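Local coordinates for protein purine nucleoside phosphorylase (Bacillus licheniformis, PDB 6DZD) that probably catalyses the phosphorolysis of adenosine, inosine and methylthioadenosine and the deamination of adenosine, as a zinc-binding member of the YfiH/LACC1 family, at residues Y138-S143 against D177-I182. Numbering follows the deposited sequence.
Sequences YDPVRS and DIRAVI
Tyr138 and Arg179 face each other as an antiparallel hydrogen-bonded pair, Tyr138 N giving to Arg179 O at 2.8 Å and Arg179 N returning a bond to Tyr138 O at 2.6 Å. Their side chains leave on the same face of the sheet, but the Tyr138 ring leads away from Arg179 and meets the ring of Trp20. The Arg179 chain bends at chi2 (90°) and folds back to the start of its own segment, where NH2 reaches Asp177 O at 2.9 Å; that oxygen lies in the guanidinium plane, whereas NH2 stands above the carbonyl plane. Pro140 crosses this arm at about a right angle, with CG over one guanidinium face and CD beside Asp177 O. Strand 133-139 ends here, in the interior of a mixed sheet between 144-150 and 179-182, with 243-245 beyond the latter, and the chain turns back into strand 144-150 through an Asx turn at Asp139. With CG anti to the backbone N (chi1 -176°), Asp139 OD1 takes Val141 N at 2.8 Å and Arg142 N at 3.1 Å, both from one face of the carboxylate. OD2 accepts from Ser173 OG, and a water also links Asp139 to the other segment, donating to Asp139 OD2 and, at 2.8 Å, to Asp177 OD2. This shared water probably eases the repulsion between the two carboxylates, whose planes are 34° apart. Replacing Asp139 with an alanine is likely to leave the amides of Val141 and Arg142 without their common acceptor, the Ser173 hydroxyl without this partner and the water with one carboxylate instead of two. Within the turn, Val141 sets its CG2 branch against the Asp177 carboxylate, while the Ile178 side chain touches Val164 and Trp167 of helix 159-169.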
ATOM      1  N   TYR A 138      -1.515   1.125 -12.395  1.00 18.38           N
ATOM      2  CA  TYR A 138      -2.458   1.783 -13.281  1.00 18.57           C
ATOM      3  C   TYR A 138      -2.124   1.443 -14.721  1.00 19.33           C
ATOM      4  O   TYR A 138      -0.987   1.650 -15.159  1.00 19.95           O
ATOM      5  CB  TYR A 138      -2.435   3.292 -13.057  1.00 18.86           C
ATOM      6  CG  TYR A 138      -3.323   4.042 -14.001  1.00 19.67           C
ATOM      7  CD1 TYR A 138      -4.548   3.515 -14.422  1.00 20.53           C
ATOM      8  CD2 TYR A 138      -2.945   5.286 -14.476  1.00 20.71           C
ATOM      9  CE1 TYR A 138      -5.357   4.219 -15.291  1.00 22.42           C
ATOM     10  CE2 TYR A 138      -3.750   5.991 -15.346  1.00 22.58           C
ATOM     11  CZ  TYR A 138      -4.945   5.460 -15.744  1.00 23.43           C
ATOM     12  OH  TYR A 138      -5.721   6.184 -16.591  1.00 25.54           O
ATOM     13  N   ASP A 139      -3.106   0.899 -15.440  1.00 19.44           N
ATOM     14  CA  ASP A 139      -3.006   0.681 -16.881  1.00 20.78           C
ATOM     15  C   ASP A 139      -3.959   1.631 -17.596  1.00 22.58           C
ATOM     16  O   ASP A 139      -5.174   1.389 -17.624  1.00 23.36           O
ATOM     17  CB  ASP A 139      -3.328  -0.774 -17.233  1.00 20.80           C
ATOM     18  CG  ASP A 139      -3.133  -1.086 -18.713  1.00 22.21           C
ATOM     19  OD1 ASP A 139      -3.094  -0.158 -19.543  1.00 23.50           O
ATOM     20  OD2 ASP A 139      -3.033  -2.282 -19.049  1.00 22.17           O
ATOM     21  N   PRO A 140      -3.472   2.699 -18.215  1.00 23.55           N
ATOM     22  CA  PRO A 140      -4.392   3.634 -18.872  1.00 25.54           C
ATOM     23  C   PRO A 140      -5.003   3.083 -20.132  1.00 27.27           C
ATOM     24  O   PRO A 140      -6.027   3.607 -20.573  1.00 29.06           O
ATOM     25  CB  PRO A 140      -3.517   4.855 -19.158  1.00 26.13           C
ATOM     26  CG  PRO A 140      -2.113   4.357 -19.134  1.00 24.92           C
ATOM     27  CD  PRO A 140      -2.058   3.075 -18.372  1.00 23.15           C
ATOM     28  N   VAL A 141      -4.407   2.051 -20.731  1.00 26.98           N
ATOM     29  CA  VAL A 141      -4.980   1.423 -21.921  1.00 28.68           C
ATOM     30  C   VAL A 141      -6.188   0.572 -21.544  1.00 28.77           C
ATOM     31  O   VAL A 141      -7.267   0.708 -22.133  1.00 30.70           O
ATOM     32  CB  VAL A 141      -3.913   0.598 -22.657  1.00 28.43           C
ATOM     33  CG1 VAL A 141      -4.516  -0.053 -23.861  1.00 30.28           C
ATOM     34  CG2 VAL A 141      -2.767   1.478 -23.055  1.00 28.68           C
ATOM     35  N   ARG A 142      -6.010  -0.354 -20.588  1.00 26.91           N
ATOM     36  CA  ARG A 142      -7.081  -1.244 -20.135  1.00 26.97           C
ATOM     37  C   ARG A 142      -7.982  -0.604 -19.080  1.00 26.78           C
ATOM     38  O   ARG A 142      -9.045  -1.167 -18.771  1.00 27.33           O
ATOM     39  CB  ARG A 142      -6.500  -2.550 -19.561  1.00 25.31           C
ATOM     40  CG  ARG A 142      -5.705  -3.432 -20.532  1.00 25.58           C
ATOM     41  CD  ARG A 142      -6.589  -4.207 -21.486  1.00 27.41           C
ATOM     42  NE  ARG A 142      -6.980  -3.390 -22.630  1.00 29.50           N
ATOM     43  CZ  ARG A 142      -8.242  -3.139 -22.962  1.00 31.36           C
ATOM     44  NH1 ARG A 142      -9.217  -3.660 -22.228  1.00 31.32           N
ATOM     45  NH2 ARG A 142      -8.537  -2.365 -24.013  1.00 33.47           N
ATOM     46  N   SER A 143      -7.579   0.555 -18.541  1.00 26.18           N
ATOM     47  CA  SER A 143      -8.301   1.272 -17.485  1.00 25.95           C
ATOM     48  C   SER A 143      -8.464   0.398 -16.244  1.00 24.30           C
ATOM     49  O   SER A 143      -9.576   0.153 -15.755  1.00 24.85           O
ATOM     50  CB  SER A 143      -9.648   1.791 -17.979  1.00 28.29           C
ATOM     51  OG  SER A 143      -9.411   2.966 -18.722  1.00 29.63           O
ATOM     52  N   ASP A 177       2.419  -0.897 -20.835  1.00 22.61           N
ATOM     53  CA  ASP A 177       1.404   0.109 -20.552  1.00 22.89           C
ATOM     54  C   ASP A 177       1.201   0.349 -19.064  1.00 21.34           C
ATOM     55  O   ASP A 177       0.525   1.320 -18.705  1.00 21.56           O
ATOM     56  CB  ASP A 177       0.055  -0.292 -21.153  1.00 23.86           C
ATOM     57  CG  ASP A 177       0.044  -0.231 -22.663  1.00 25.80           C
ATOM     58  OD1 ASP A 177       0.579   0.744 -23.216  1.00 26.82           O
ATOM     59  OD2 ASP A 177      -0.518  -1.137 -23.304  1.00 26.49           O
ATOM     60  N   ILE A 178       1.726  -0.512 -18.198  1.00 20.87           N
ATOM     61  CA  ILE A 178       1.395  -0.436 -16.778  1.00 20.14           C
ATOM     62  C   ILE A 178       2.271   0.612 -16.102  1.00 20.40           C
ATOM     63  O   ILE A 178       3.487   0.673 -16.323  1.00 21.29           O
ATOM     64  CB  ILE A 178       1.545  -1.811 -16.105  1.00 20.07           C
ATOM     65  CG1 ILE A 178       0.580  -2.833 -16.721  1.00 20.06           C
ATOM     66  CG2 ILE A 178       1.316  -1.712 -14.606  1.00 19.23           C
ATOM     67  CD1 ILE A 178       0.902  -4.266 -16.347  1.00 20.42           C
ATOM     68  N   ARG A 179       1.645   1.451 -15.285  1.00 20.64           N
ATOM     69  CA  ARG A 179       2.333   2.386 -14.420  1.00 20.99           C
ATOM     70  C   ARG A 179       2.219   1.897 -12.985  1.00 20.39           C
ATOM     71  O   ARG A 179       1.251   1.223 -12.623  1.00 19.40           O
ATOM     72  CB  ARG A 179       1.746   3.790 -14.559  1.00 20.97           C
ATOM     73  CG  ARG A 179       2.346   4.594 -15.694  1.00 21.87           C
ATOM     74  CD  ARG A 179       1.590   4.402 -17.019  1.00 21.81           C
ATOM     75  NE  ARG A 179       2.145   5.250 -18.079  1.00 22.88           N
ATOM     76  CZ  ARG A 179       2.286   4.887 -19.354  1.00 24.07           C
ATOM     77  NH1 ARG A 179       2.806   5.741 -20.233  1.00 25.71           N
ATOM     78  NH2 ARG A 179       1.914   3.671 -19.753  1.00 23.78           N
ATOM     79  N   ALA A 180       3.229   2.225 -12.178  1.00 19.15           N
ATOM     80  CA  ALA A 180       3.287   1.792 -10.792  1.00 18.77           C
ATOM     81  C   ALA A 180       3.864   2.890  -9.914  1.00 19.49           C
ATOM     82  O   ALA A 180       4.751   3.640 -10.335  1.00 20.57           O
ATOM     83  CB  ALA A 180       4.123   0.522 -10.655  1.00 19.28           C
ATOM     84  N   VAL A 181       3.353   2.987  -8.696  1.00 18.32           N
ATOM     85  CA  VAL A 181       3.889   3.890  -7.696  1.00 18.71           C
ATOM     86  C   VAL A 181       4.109   3.108  -6.404  1.00 18.20           C
ATOM     87  O   VAL A 181       3.274   2.281  -6.016  1.00 16.98           O
ATOM     88  CB  VAL A 181       2.962   5.105  -7.466  1.00 18.74           C
ATOM     89  CG1 VAL A 181       3.267   5.792  -6.106  1.00 18.87           C
ATOM     90  CG2 VAL A 181       3.064   6.105  -8.636  1.00 19.72           C
ATOM     91  N   ILE A 182       5.261   3.339  -5.766  1.00 18.38           N
ATOM     92  CA  ILE A 182       5.591   2.786  -4.451  1.00 18.23           C
ATOM     93  C   ILE A 182       5.534   3.931  -3.439  1.00 18.25           C
ATOM     94  O   ILE A 182       6.240   4.938  -3.586  1.00 19.13           O
ATOM     95  CB  ILE A 182       6.966   2.090  -4.454  1.00 19.60           C
ATOM     96  CG1 ILE A 182       6.938   0.879  -5.387  1.00 19.69           C
ATOM     97  CG2 ILE A 182       7.361   1.650  -3.071  1.00 18.96           C
ATOM     98  CD1 ILE A 182       8.274   0.172  -5.551  1.00 21.37           C
TER
HETATM   99  O   HOH W   1      -2.446  -2.682 -22.053  1.00 20.08           O